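Local coordinates for protein alpha-L-rhamnosidase (Streptomyces avermitilis, PDB 3W5M) that releases terminal L-rhamnose from citrus flavonoids and gum arabic by hydrolysis and binds L-rhamnose through a calcium-dependent carbohydrate-binding module, at residues F309-K314 / V405-G410; A331-R336 / S363-G368; F598-E603 / W925-I930; N615-Q620 / A652-S657. All coordinates share one frame; numbering follows the deposited sequence.

Interaction 1 (F309-K314 / V405-G410)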
loop_
_atom_site.group_PDB
_atom_site.type_symbol
_atom_site.label_atom_id
_atom_site.label_comp_id
_atom_site.label_asym_id
_atom_site.label_seq_id
_atom_site.Cartn_x
_atom_site.Cartn_y
_atom_site.Cartn_z
ATOM N N PHE A 309 17.088 -0.860 31.902
ATOM C CA PHE A 309 17.968 -1.980 32.208
ATOM C C PHE A 309 19.412 -1.496 32.253
ATOM O O PHE A 309 19.761 -0.437 31.702
ATOM C CB PHE A 309 17.802 -3.114 31.165
ATOM C CG PHE A 309 17.991 -2.653 29.741
ATOM C CD1 PHE A 309 16.966 -1.981 29.068
ATOM C CD2 PHE A 309 19.201 -2.848 29.092
ATOM C CE1 PHE A 309 17.164 -1.538 27.774
ATOM C CE2 PHE A 309 19.403 -2.421 27.787
ATOM C CZ PHE A 309 18.382 -1.750 27.131
ATOM N N ARG A 310 20.252 -2.290 32.906
ATOM C CA ARG A 310 21.658 -1.991 33.078
ATOM C C ARG A 310 22.467 -2.942 32.194
ATOM O O ARG A 310 22.163 -4.136 32.113
ATOM C CB ARG A 310 22.000 -2.165 34.567
ATOM C CG ARG A 310 23.347 -1.634 35.034
ATOM C CD ARG A 310 23.792 -2.373 36.299
ATOM N NE ARG A 310 24.902 -1.720 36.997
ATOM C CZ ARG A 310 25.620 -2.273 37.981
ATOM N NH1 ARG A 310 25.368 -3.515 38.396
ATOM N NH2 ARG A 310 26.606 -1.582 38.552
ATOM N N LEU A 311 23.459 -2.406 31.494
ATOM C CA LEU A 311 24.394 -3.211 30.723
ATOM C C LEU A 311 25.789 -3.116 31.363
ATOM O O LEU A 311 26.066 -2.146 32.079
ATOM C CB LEU A 311 24.443 -2.736 29.266
ATOM C CG LEU A 311 23.165 -2.894 28.428
ATOM C CD1 LEU A 311 23.396 -2.378 27.014
ATOM C CD2 LEU A 311 22.701 -4.342 28.445
ATOM N N PRO A 312 26.668 -4.112 31.111
ATOM C CA PRO A 312 28.002 -4.019 31.725
ATOM C C PRO A 312 28.885 -2.942 31.100
ATOM O O PRO A 312 28.649 -2.537 29.960
ATOM C CB PRO A 312 28.598 -5.410 31.471
ATOM C CG PRO A 312 27.907 -5.890 30.242
ATOM C CD PRO A 312 26.501 -5.366 30.355
ATOM N N HIS A 313 29.900 -2.488 31.841
ATOM C CA HIS A 313 30.925 -1.595 31.287
ATOM C C HIS A 313 32.001 -2.407 30.575
ATOM O O HIS A 313 33.102 -2.612 31.105
ATOM C CB HIS A 313 31.560 -0.718 32.382
ATOM C CG HIS A 313 30.585 0.179 33.075
ATOM N ND1 HIS A 313 30.519 1.535 32.830
ATOM C CD2 HIS A 313 29.628 -0.087 33.996
ATOM C CE1 HIS A 313 29.559 2.065 33.569
ATOM N NE2 HIS A 313 29.005 1.103 34.287
ATOM N N LYS A 314 31.660 -2.895 29.386
ATOM C CA LYS A 314 32.577 -3.625 28.530
ATOM C C LYS A 314 32.404 -3.083 27.152
ATOM O O LYS A 314 31.350 -2.550 26.819
ATOM C CB LYS A 314 32.192 -5.106 28.431
ATOM C CG LYS A 314 32.350 -5.926 29.676
ATOM C CD LYS A 314 31.939 -7.342 29.332
ATOM C CE LYS A 314 31.699 -8.142 30.585
ATOM N NZ LYS A 314 31.267 -9.524 30.233
ATOM N N VAL A 405 22.874 -7.689 22.655
ATOM C CA VAL A 405 24.159 -6.988 22.679
ATOM C C VAL A 405 25.278 -8.010 22.844
ATOM O O VAL A 405 25.242 -8.806 23.793
ATOM C CB VAL A 405 24.216 -6.029 23.872
ATOM C CG1 VAL A 405 25.442 -5.118 23.724
ATOM C CG2 VAL A 405 22.912 -5.227 23.974
ATOM N N GLU A 406 26.242 -7.993 21.930
ATOM C CA GLU A 406 27.434 -8.866 21.981
ATOM C C GLU A 406 28.606 -8.012 22.428
ATOM O O GLU A 406 28.750 -6.880 21.978
ATOM C CB GLU A 406 27.795 -9.429 20.617
ATOM C CG GLU A 406 26.630 -9.882 19.748
ATOM C CD GLU A 406 26.244 -11.346 19.916
ATOM O OE1 GLU A 406 26.398 -11.912 21.030
ATOM O OE2 GLU A 406 25.755 -11.929 18.913
ATOM N N TYR A 407 29.457 -8.586 23.259
ATOM C CA TYR A 407 30.616 -7.883 23.796
ATOM C C TYR A 407 31.913 -8.486 23.232
ATOM O O TYR A 407 31.928 -9.655 22.816
ATOM C CB TYR A 407 30.546 -7.907 25.326
ATOM C CG TYR A 407 29.432 -7.036 25.853
ATOM C CD1 TYR A 407 29.581 -5.638 25.899
ATOM C CD2 TYR A 407 28.223 -7.584 26.274
ATOM C CE1 TYR A 407 28.563 -4.823 26.361
ATOM C CE2 TYR A 407 27.194 -6.771 26.743
ATOM C CZ TYR A 407 27.382 -5.379 26.780
ATOM O OH TYR A 407 26.385 -4.542 27.239
ATOM N N ALA A 408 32.972 -7.669 23.172
ATOM C CA ALA A 408 34.229 -8.066 22.567
ATOM C C ALA A 408 34.852 -9.260 23.279
ATOM O O ALA A 408 35.560 -10.017 22.649
ATOM C CB ALA A 408 35.231 -6.893 22.473
ATOM N N ASP A 409 34.557 -9.456 24.561
ATOM C CA ASP A 409 35.037 -10.657 25.286
ATOM C C ASP A 409 34.247 -11.943 24.963
ATOM O O ASP A 409 34.486 -12.988 25.582
ATOM C CB ASP A 409 35.094 -10.437 26.810
ATOM C CG ASP A 409 33.723 -10.278 27.438
ATOM O OD1 ASP A 409 32.703 -10.295 26.710
ATOM O OD2 ASP A 409 33.640 -10.147 28.679
ATOM N N GLY A 410 33.304 -11.831 24.027
ATOM C CA GLY A 410 32.471 -12.946 23.568
ATOM C C GLY A 410 31.210 -13.176 24.384
ATOM O O GLY A 410 30.453 -14.107 24.076
HETATM O O HOH W 1 27.177 -2.125 27.743
#
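V405 and L311 reach toward each other tip to tip, CG2 of the valine lying 4.2 Å from CD1 of the leucine, a buried apolar touch that suits two branched side chains. Next comes Y407, which makes the largest share of the contact. Its ring is roofed by the proline: P312 CG stands 4.0 Å from the centroid of the Y407 ring and 30° off the normal, a CH-pi contact. At the edge, K314 O comes within 3.6 Å of Y407 CE1. The packing closes one end of a beta-sandwich, since strand 303-311 and strand 398-407 belong to its two facing sheets. The phenol of Y407 crosses the leucine at about a right angle, and OH gives its hydrogen to a water at 2.6 Å, in the ring plane, which in turn donates to P312 O. A phenylalanine here would keep the face under P312, but the water that bridges to P312 O would probably lose the hydroxyl that holds it in place. D409 receives K314 NZ on the syn lone pair of OD2 at 2.9 Å, a salt bridge at the surface; T411 OG1 bonds to both D409 OD1 and K314 NZ. G410, whose positive phi favours glycine, ends the type I turn that starts at Y407.

Interaction 2 (A331-R336 / S363-G368)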
loop_
_atom_site.group_PDB
_atom_site.type_symbol
_atom_site.label_atom_id
_atom_site.label_comp_id
_atom_site.label_asym_id
_atom_site.label_seq_id
_atom_site.Cartn_x
_atom_site.Cartn_y
_atom_site.Cartn_z
ATOM N N ALA A 331 10.121 2.233 17.731
ATOM C CA ALA A 331 10.964 1.973 18.867
ATOM C C ALA A 331 11.981 3.076 19.022
ATOM O O ALA A 331 12.412 3.702 18.036
ATOM C CB ALA A 331 11.681 0.641 18.710
ATOM N N HIS A 332 12.394 3.245 20.266
ATOM C CA HIS A 332 13.357 4.251 20.697
ATOM C C HIS A 332 14.327 3.601 21.674
ATOM O O HIS A 332 13.938 2.732 22.467
ATOM C CB HIS A 332 12.607 5.380 21.418
ATOM C CG HIS A 332 11.782 6.217 20.490
ATOM N ND1 HIS A 332 10.578 5.784 19.962
ATOM C CD2 HIS A 332 12.018 7.435 19.947
ATOM C CE1 HIS A 332 10.107 6.704 19.140
ATOM N NE2 HIS A 332 10.965 7.713 19.109
ATOM N N LEU A 333 15.594 4.017 21.618
ATOM C CA LEU A 333 16.606 3.466 22.520
ATOM C C LEU A 333 17.496 4.651 22.985
ATOM O O LEU A 333 18.103 5.327 22.151
ATOM C CB LEU A 333 17.423 2.397 21.793
ATOM C CG LEU A 333 18.597 1.763 22.537
ATOM C CD1 LEU A 333 18.119 0.943 23.728
ATOM C CD2 LEU A 333 19.413 0.890 21.604
ATOM N N ASN A 334 17.515 4.888 24.290
ATOM C CA ASN A 334 18.398 5.925 24.905
ATOM C C ASN A 334 18.242 7.275 24.230
ATOM O O ASN A 334 19.219 7.877 23.775
ATOM C CB ASN A 334 19.851 5.460 24.870
ATOM C CG ASN A 334 20.074 4.209 25.692
ATOM O OD1 ASN A 334 20.851 3.320 25.308
ATOM N ND2 ASN A 334 19.387 4.122 26.819
ATOM N N GLY A 335 16.988 7.709 24.114
ATOM C CA GLY A 335 16.649 9.028 23.597
ATOM C C GLY A 335 16.741 9.241 22.096
ATOM O O GLY A 335 16.679 10.364 21.651
ATOM N N ARG A 336 16.860 8.168 21.316
ATOM C CA ARG A 336 17.048 8.248 19.877
ATOM C C ARG A 336 16.116 7.226 19.219
ATOM O O ARG A 336 16.096 6.056 19.611
ATOM C CB ARG A 336 18.508 7.938 19.527
ATOM C CG ARG A 336 18.813 7.863 18.044
ATOM C CD ARG A 336 20.311 7.998 17.770
ATOM N NE ARG A 336 20.673 7.463 16.452
ATOM C CZ ARG A 336 20.745 8.180 15.328
ATOM N NH1 ARG A 336 20.486 9.486 15.335
ATOM N NH2 ARG A 336 21.081 7.592 14.190
ATOM N N SER A 363 25.722 1.625 18.094
ATOM C CA SER A 363 26.234 2.913 18.608
ATOM C C SER A 363 25.266 3.613 19.555
ATOM O O SER A 363 25.598 4.663 20.136
ATOM C CB SER A 363 26.663 3.831 17.459
ATOM O OG SER A 363 25.553 4.161 16.656
ATOM N N SER A 364 24.086 3.016 19.742
ATOM C CA SER A 364 23.068 3.525 20.637
ATOM C C SER A 364 23.102 2.927 22.031
ATOM O O SER A 364 22.594 3.530 22.960
ATOM C CB SER A 364 21.676 3.312 20.035
ATOM O OG SER A 364 21.149 4.509 19.510
ATOM N N VAL A 365 23.688 1.747 22.201
ATOM C CA VAL A 365 23.688 1.128 23.532
ATOM C C VAL A 365 24.762 1.781 24.394
ATOM O O VAL A 365 25.707 2.342 23.855
ATOM C CB VAL A 365 23.910 -0.401 23.488
ATOM C CG1 VAL A 365 22.734 -1.085 22.802
ATOM C CG2 VAL A 365 25.201 -0.740 22.771
ATOM N N ARG A 366 24.592 1.692 25.706
ATOM C CA ARG A 366 25.473 2.351 26.686
ATOM C C ARG A 366 25.945 1.403 27.765
ATOM O O ARG A 366 25.238 0.437 28.101
ATOM C CB ARG A 366 24.715 3.481 27.398
ATOM C CG ARG A 366 24.235 4.599 26.506
ATOM C CD ARG A 366 23.436 5.602 27.332
ATOM N NE ARG A 366 22.965 6.708 26.496
ATOM C CZ ARG A 366 22.209 7.723 26.914
ATOM N NH1 ARG A 366 21.840 7.832 28.189
ATOM N NH2 ARG A 366 21.846 8.651 26.044
ATOM N N PRO A 367 27.130 1.692 28.348
ATOM C CA PRO A 367 27.477 1.059 29.613
ATOM C C PRO A 367 26.555 1.585 30.681
ATOM O O PRO A 367 26.205 2.760 30.663
ATOM C CB PRO A 367 28.903 1.566 29.892
ATOM C CG PRO A 367 29.093 2.768 29.029
ATOM C CD PRO A 367 28.251 2.489 27.805
ATOM N N GLY A 368 26.161 0.742 31.612
ATOM C CA GLY A 368 25.298 1.190 32.676
ATOM C C GLY A 368 23.878 1.313 32.169
ATOM O O GLY A 368 23.394 0.444 31.436
HETATM O O HOH W 2 21.149 6.523 21.595
HETATM O O HOH W 3 18.571 4.517 19.018
#
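N334 and R366 lie one over the other, sliding past in opposite directions, with amide and guanidinium planes only 18° apart. N334 CB sits 3.6 Å above the R366 guanidinium plane, toward its rim. Beside this stack, L333 CD2 packs on S364 CB at 3.7 Å and meets V365 CG1 as well. The small serine leaves its hydroxyl for water: S364 OG is hydrogen-bonded to two waters, one at 2.9 Å that donates to N334 O and one that donates to R336 O, so both bridges reach backbone carbonyls. The aliphatic CD of R336 passes 4.0 Å from S364 OG.

What sets these groups in place is a type I' turn from L333 to R336, closing a tight beta hairpin in which L333 N bonds to R336 O at 2.9 Å and R336 N to L333 O. N334 and G335 both have positive phi, as asparagine and glycine tolerate readily. Across from it, R366 is drawn out straight from CG to NE, and its carbonyl receives N370 ND2. Segment 363-368 is the crossing from strand 353-360 in one sheet to strand 368-377 in the other; V365 rests on V316 and A319 of strand 316-326, and P451 touches both N334 and R366.

Interaction 3 (F598-E603 / W925-I930)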
loop_
_atom_site.group_PDB
_atom_site.type_symbol
_atom_site.label_atom_id
_atom_site.label_comp_id
_atom_site.label_asym_id
_atom_site.label_seq_id
_atom_site.Cartn_x
_atom_site.Cartn_y
_atom_site.Cartn_z
ATOM N N PHE A 598 13.634 3.873 -7.817
ATOM C CA PHE A 598 13.014 4.073 -9.129
ATOM C C PHE A 598 13.985 3.593 -10.195
ATOM O O PHE A 598 15.181 3.785 -10.080
ATOM C CB PHE A 598 12.635 5.552 -9.330
ATOM C CG PHE A 598 11.534 5.990 -8.413
ATOM C CD1 PHE A 598 11.832 6.469 -7.129
ATOM C CD2 PHE A 598 10.201 5.836 -8.793
ATOM C CE1 PHE A 598 10.797 6.803 -6.257
ATOM C CE2 PHE A 598 9.164 6.186 -7.927
ATOM C CZ PHE A 598 9.471 6.670 -6.657
ATOM N N THR A 599 13.472 2.928 -11.223
ATOM C CA THR A 599 14.360 2.220 -12.132
ATOM C C THR A 599 14.123 2.571 -13.602
ATOM O O THR A 599 14.643 1.889 -14.492
ATOM C CB THR A 599 14.211 0.687 -11.967
ATOM O OG1 THR A 599 12.825 0.346 -12.036
ATOM C CG2 THR A 599 14.802 0.223 -10.600
ATOM N N PHE A 600 13.362 3.626 -13.876
ATOM C CA PHE A 600 13.164 4.030 -15.269
ATOM C C PHE A 600 13.122 5.530 -15.447
ATOM O O PHE A 600 12.176 6.188 -14.991
ATOM C CB PHE A 600 11.889 3.404 -15.867
ATOM C CG PHE A 600 11.932 3.283 -17.379
ATOM C CD1 PHE A 600 11.562 4.346 -18.199
ATOM C CD2 PHE A 600 12.366 2.095 -17.986
ATOM C CE1 PHE A 600 11.617 4.227 -19.585
ATOM C CE2 PHE A 600 12.415 1.983 -19.367
ATOM C CZ PHE A 600 12.041 3.050 -20.162
ATOM N N GLU A 601 14.139 6.065 -16.118
ATOM C CA GLU A 601 14.167 7.491 -16.480
ATOM C C GLU A 601 13.671 7.613 -17.913
ATOM O O GLU A 601 14.164 6.910 -18.787
ATOM C CB GLU A 601 15.583 8.037 -16.410
ATOM C CG GLU A 601 16.338 7.710 -15.140
ATOM C CD GLU A 601 16.567 8.932 -14.290
ATOM O OE1 GLU A 601 16.440 10.049 -14.841
ATOM O OE2 GLU A 601 16.875 8.780 -13.081
ATOM N N PHE A 602 12.715 8.506 -18.151
ATOM C CA PHE A 602 12.064 8.624 -19.451
ATOM C C PHE A 602 11.847 10.098 -19.732
ATOM O O PHE A 602 11.290 10.810 -18.885
ATOM C CB PHE A 602 10.732 7.884 -19.399
ATOM C CG PHE A 602 9.903 7.972 -20.659
ATOM C CD1 PHE A 602 10.245 7.254 -21.795
ATOM C CD2 PHE A 602 8.741 8.734 -20.679
ATOM C CE1 PHE A 602 9.448 7.314 -22.948
ATOM C CE2 PHE A 602 7.943 8.806 -21.814
ATOM C CZ PHE A 602 8.295 8.086 -22.951
ATOM N N GLU A 603 12.274 10.551 -20.921
ATOM C CA GLU A 603 12.078 11.941 -21.328
ATOM C C GLU A 603 11.940 12.029 -22.839
ATOM O O GLU A 603 12.723 11.428 -23.574
ATOM C CB GLU A 603 13.236 12.809 -20.847
ATOM C CG GLU A 603 13.058 14.293 -21.127
ATOM C CD GLU A 603 14.272 15.108 -20.728
ATOM O OE1 GLU A 603 15.310 14.515 -20.334
ATOM O OE2 GLU A 603 14.183 16.355 -20.813
ATOM N N TRP A 925 3.688 0.523 -22.682
ATOM C CA TRP A 925 3.724 0.778 -24.128
ATOM C C TRP A 925 4.715 1.890 -24.474
ATOM O O TRP A 925 5.489 1.778 -25.420
ATOM C CB TRP A 925 2.327 1.066 -24.689
ATOM C CG TRP A 925 2.355 1.239 -26.202
ATOM C CD1 TRP A 925 2.133 0.258 -27.152
ATOM C CD2 TRP A 925 2.651 2.450 -26.930
ATOM N NE1 TRP A 925 2.263 0.803 -28.427
ATOM C CE2 TRP A 925 2.584 2.135 -28.316
ATOM C CE3 TRP A 925 2.951 3.774 -26.550
ATOM C CZ2 TRP A 925 2.812 3.093 -29.317
ATOM C CZ3 TRP A 925 3.178 4.727 -27.547
ATOM C CH2 TRP A 925 3.104 4.379 -28.914
ATOM N N MET A 926 4.731 2.960 -23.683
ATOM C CA MET A 926 5.678 4.008 -23.906
ATOM C C MET A 926 7.120 3.520 -23.741
ATOM O O MET A 926 7.999 3.913 -24.511
ATOM C CB MET A 926 5.415 5.183 -22.950
ATOM C CG MET A 926 4.075 5.864 -23.130
ATOM S SD MET A 926 4.119 7.599 -22.600
ATOM C CE MET A 926 4.435 7.339 -20.851
ATOM N N TYR A 927 7.374 2.691 -22.727
ATOM C CA TYR A 927 8.745 2.338 -22.399
ATOM C C TYR A 927 9.262 1.384 -23.465
ATOM O O TYR A 927 10.398 1.524 -23.901
ATOM C CB TYR A 927 8.860 1.753 -20.963
ATOM C CG TYR A 927 8.216 2.645 -19.918
ATOM C CD1 TYR A 927 8.233 4.045 -20.049
ATOM C CD2 TYR A 927 7.559 2.104 -18.822
ATOM C CE1 TYR A 927 7.625 4.867 -19.104
ATOM C CE2 TYR A 927 6.930 2.925 -17.884
ATOM C CZ TYR A 927 6.989 4.303 -18.022
ATOM O OH TYR A 927 6.368 5.104 -17.070
ATOM N N ALA A 928 8.383 0.491 -23.927
ATOM C CA ALA A 928 8.730 -0.511 -24.946
ATOM C C ALA A 928 8.860 0.082 -26.353
ATOM O O ALA A 928 9.710 -0.353 -27.122
ATOM C CB ALA A 928 7.738 -1.666 -24.930
ATOM N N ASN A 929 8.072 1.116 -26.655
ATOM C CA ASN A 929 7.940 1.620 -28.044
ATOM C C ASN A 929 8.466 3.016 -28.316
ATOM O O ASN A 929 8.983 3.289 -29.409
ATOM C CB ASN A 929 6.496 1.521 -28.480
ATOM C CG ASN A 929 5.969 0.109 -28.409
ATOM O OD1 ASN A 929 5.160 -0.219 -27.547
ATOM N ND2 ASN A 929 6.433 -0.744 -29.308
ATOM N N ILE A 930 8.376 3.911 -27.335
ATOM C CA ILE A 930 8.941 5.232 -27.525
ATOM C C ILE A 930 10.382 5.187 -27.065
ATOM O O ILE A 930 11.288 5.595 -27.792
ATOM C CB ILE A 930 8.128 6.355 -26.807
ATOM C CG1 ILE A 930 6.675 6.328 -27.287
ATOM C CG2 ILE A 930 8.817 7.714 -27.008
ATOM C CD1 ILE A 930 5.704 7.228 -26.533
#
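The ring of Y927 lies between two phenylalanines, with F600 over one face and F602 at its edge. F600 and Y927 meet obliquely, their planes 35° apart and their centroids 4.4 Å, and Y927 CG stands 3.7 Å above the F600 plane toward the rim. Against F602 the tyrosine turns its edge: this is a T-shaped pair, planes at 73°, with Y927 CE1 over the F602 face. F602 also has I930 CG2 near its plane at the edge, 4.1 Å from CZ, while the edge of the F600 ring is met in plane by F602 CB.

These three rings form an aromatic cluster where the (alpha/alpha)6-barrel joins a beta-sheet: the axis of helix 925-929 runs nearly at right angles to that of strand 600-603, at the border of an antiparallel sheet, the two axes 10.3 Å apart. Strand alternation explains the choice of residues. F600 and F602 both turn to the helix, each with CG anti to the backbone N, whereas E601 and E603 lie at the exposed side, where E603 pairs with R957. Large flat side chains suit this span because they bridge it without needing polar partners. Tyrosine does bring one polar atom into the buried site, and Y927 OH is hydrogen-bonded to H613 ND1 of helix 607-622. Y653 adds its ring to the group, edge-to-face with Y927.

M926 meets the F602 ring obliquely, on the same side of its plane as Y927, in a Met-aromatic contact. Its chain bends at the last torsion (chi3 -65°), bringing methyl CE to 3.9 Å from F602 CE2.

Interaction 4 (N615-Q620 / A652-S657)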
loop_
_atom_site.group_PDB
_atom_site.type_symbol
_atom_site.label_atom_id
_atom_site.label_comp_id
_atom_site.label_asym_id
_atom_site.label_seq_id
_atom_site.Cartn_x
_atom_site.Cartn_y
_atom_site.Cartn_z
ATOM N N ASN A 615 3.083 11.150 -13.746
ATOM C CA ASN A 615 1.824 10.739 -13.112
ATOM C C ASN A 615 1.771 9.239 -12.832
ATOM O O ASN A 615 1.299 8.804 -11.773
ATOM C CB ASN A 615 0.614 11.190 -13.931
ATOM C CG ASN A 615 0.440 12.708 -13.960
ATOM O OD1 ASN A 615 1.274 13.468 -13.446
ATOM N ND2 ASN A 615 -0.646 13.156 -14.565
ATOM N N ILE A 616 2.228 8.452 -13.800
ATOM C CA ILE A 616 2.384 7.006 -13.617
ATOM C C ILE A 616 3.242 6.656 -12.378
ATOM O O ILE A 616 2.831 5.824 -11.579
ATOM C CB ILE A 616 2.982 6.340 -14.883
ATOM C CG1 ILE A 616 1.956 6.418 -16.020
ATOM C CG2 ILE A 616 3.333 4.873 -14.614
ATOM C CD1 ILE A 616 2.550 6.175 -17.394
ATOM N N THR A 617 4.413 7.266 -12.269
ATOM C CA THR A 617 5.358 6.973 -11.172
ATOM C C THR A 617 4.800 7.470 -9.860
ATOM O O THR A 617 5.071 6.885 -8.808
ATOM C CB THR A 617 6.783 7.520 -11.397
ATOM O OG1 THR A 617 6.797 8.960 -11.335
ATOM C CG2 THR A 617 7.355 7.044 -12.763
ATOM N N TRP A 618 4.005 8.541 -9.903
ATOM C CA TRP A 618 3.355 9.007 -8.671
ATOM C C TRP A 618 2.169 8.117 -8.270
ATOM O O TRP A 618 1.965 7.872 -7.092
ATOM C CB TRP A 618 2.991 10.511 -8.752
ATOM C CG TRP A 618 4.144 11.428 -8.475
ATOM C CD1 TRP A 618 4.978 11.993 -9.379
ATOM C CD2 TRP A 618 4.619 11.834 -7.177
ATOM N NE1 TRP A 618 5.940 12.740 -8.736
ATOM C CE2 TRP A 618 5.735 12.668 -7.385
ATOM C CE3 TRP A 618 4.197 11.566 -5.859
ATOM C CZ2 TRP A 618 6.453 13.271 -6.319
ATOM C CZ3 TRP A 618 4.907 12.151 -4.795
ATOM C CH2 TRP A 618 6.024 12.998 -5.042
ATOM N N GLY A 619 1.358 7.653 -9.235
ATOM C CA GLY A 619 0.286 6.725 -8.944
ATOM C C GLY A 619 0.841 5.409 -8.415
ATOM O O GLY A 619 0.270 4.806 -7.497
ATOM N N GLN A 620 1.977 4.969 -8.959
ATOM C CA GLN A 620 2.555 3.711 -8.493
ATOM C C GLN A 620 3.057 3.886 -7.052
ATOM O O GLN A 620 2.700 3.124 -6.151
ATOM C CB GLN A 620 3.719 3.279 -9.366
ATOM C CG GLN A 620 4.412 2.017 -8.863
ATOM C CD GLN A 620 5.580 1.608 -9.739
ATOM O OE1 GLN A 620 6.148 0.508 -9.591
ATOM N NE2 GLN A 620 5.980 2.496 -10.619
ATOM N N ALA A 652 6.929 -2.872 -12.973
ATOM C CA ALA A 652 8.265 -3.482 -13.046
ATOM C C ALA A 652 9.270 -2.746 -13.941
ATOM O O ALA A 652 10.470 -3.073 -13.915
ATOM C CB ALA A 652 8.171 -4.950 -13.453
ATOM N N TYR A 653 8.809 -1.778 -14.749
ATOM C CA TYR A 653 9.734 -0.851 -15.385
ATOM C C TYR A 653 10.140 0.252 -14.400
ATOM O O TYR A 653 11.330 0.577 -14.255
ATOM C CB TYR A 653 9.082 -0.185 -16.603
ATOM C CG TYR A 653 9.132 -0.927 -17.937
ATOM C CD1 TYR A 653 10.264 -0.860 -18.763
ATOM C CD2 TYR A 653 8.030 -1.605 -18.408
ATOM C CE1 TYR A 653 10.295 -1.504 -20.012
ATOM C CE2 TYR A 653 8.050 -2.247 -19.657
ATOM C CZ TYR A 653 9.184 -2.182 -20.452
ATOM O OH TYR A 653 9.189 -2.813 -21.704
ATOM N N THR A 654 9.157 0.837 -13.729
ATOM C CA THR A 654 9.399 2.126 -13.084
ATOM C C THR A 654 9.994 2.070 -11.676
ATOM O O THR A 654 10.679 3.000 -11.293
ATOM C CB THR A 654 8.162 3.005 -13.115
ATOM O OG1 THR A 654 7.036 2.164 -12.916
ATOM C CG2 THR A 654 8.030 3.676 -14.504
ATOM N N MET A 655 9.748 0.997 -10.923
ATOM C CA MET A 655 10.442 0.790 -9.635
ATOM C C MET A 655 10.888 -0.657 -9.557
ATOM O O MET A 655 10.312 -1.531 -10.226
ATOM C CB MET A 655 9.507 1.036 -8.459
ATOM C CG MET A 655 8.985 2.446 -8.358
ATOM S SD MET A 655 7.820 2.686 -6.998
ATOM C CE MET A 655 8.879 2.665 -5.536
ATOM N N GLU A 656 11.926 -0.905 -8.773
ATOM C CA GLU A 656 12.277 -2.278 -8.434
ATOM C C GLU A 656 11.094 -2.850 -7.643
ATOM O O GLU A 656 10.849 -2.483 -6.503
ATOM C CB GLU A 656 13.587 -2.357 -7.653
ATOM C CG GLU A 656 13.986 -3.807 -7.321
ATOM C CD GLU A 656 13.500 -4.274 -5.951
ATOM O OE1 GLU A 656 13.933 -3.689 -4.933
ATOM O OE2 GLU A 656 12.687 -5.245 -5.865
ATOM N N SER A 657 10.328 -3.723 -8.294
ATOM C CA SER A 657 9.067 -4.211 -7.751
ATOM C C SER A 657 9.146 -5.684 -7.366
ATOM O O SER A 657 8.161 -6.247 -6.882
ATOM C CB SER A 657 7.919 -3.983 -8.770
ATOM O OG SER A 657 7.730 -2.584 -8.990
#
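Q620 and M655 slide past each other in opposite directions, the glutamine stretched straight from helix 607-622 toward the end of helix 641-654. Both helices belong to the (alpha/alpha)6-barrel, and the contact is buried between them. With CG anti to the backbone N (chi1 176°) and an extended chain beyond it, Q620 carries its amide across to the neighbouring helix end. There M655 SD lies 3.7 Å from Q620 CD; a flexible thioether suits this place, able to lie alongside a long polar side chain. T654 crosses the glutamine obliquely, its OG1 3.5 Å from Q620 CD and hydrogen-bonded to T650 O one helical turn back. At Q620 an alanine would remove the whole amide arm and would probably leave a gap beside M655 SD and T654 OG1. The Q620 side chain is about 11 Å from those of H916 and D643, which bind rhamnose, and does not itself touch them.

One turn earlier, T617 and T654 allow a close approach, with CA atoms 6.6 Å apart. T617 OG1 is occupied by S614 O and R621 NH2, leaving the methyl for the contact: T617 CG2 meets T654 CG2 at 3.9 Å.

In the fold
The four contacts form two pairs in different domains. Interactions 1 and 2 lie in the beta-sandwich, centres 13 Å apart, and share the seven-stranded sheet: L311 N reaches G368 O at 2.9 Å, joining strands 303-311 and 368-377. Interaction 2 falls wholly within the chain between the segments of interaction 1. Interactions 3 and 4, centres 10 Å apart, belong to the catalytic (alpha/alpha)6-barrel region, with strand 600-604 leading directly into helix 607-622, and T599 meets Y653 and T654. Interaction 3 spans almost the whole barrel sequence and brings its beginning to its end. About 37 Å or more separates the centres of the two pairs, consistent with a modular enzyme.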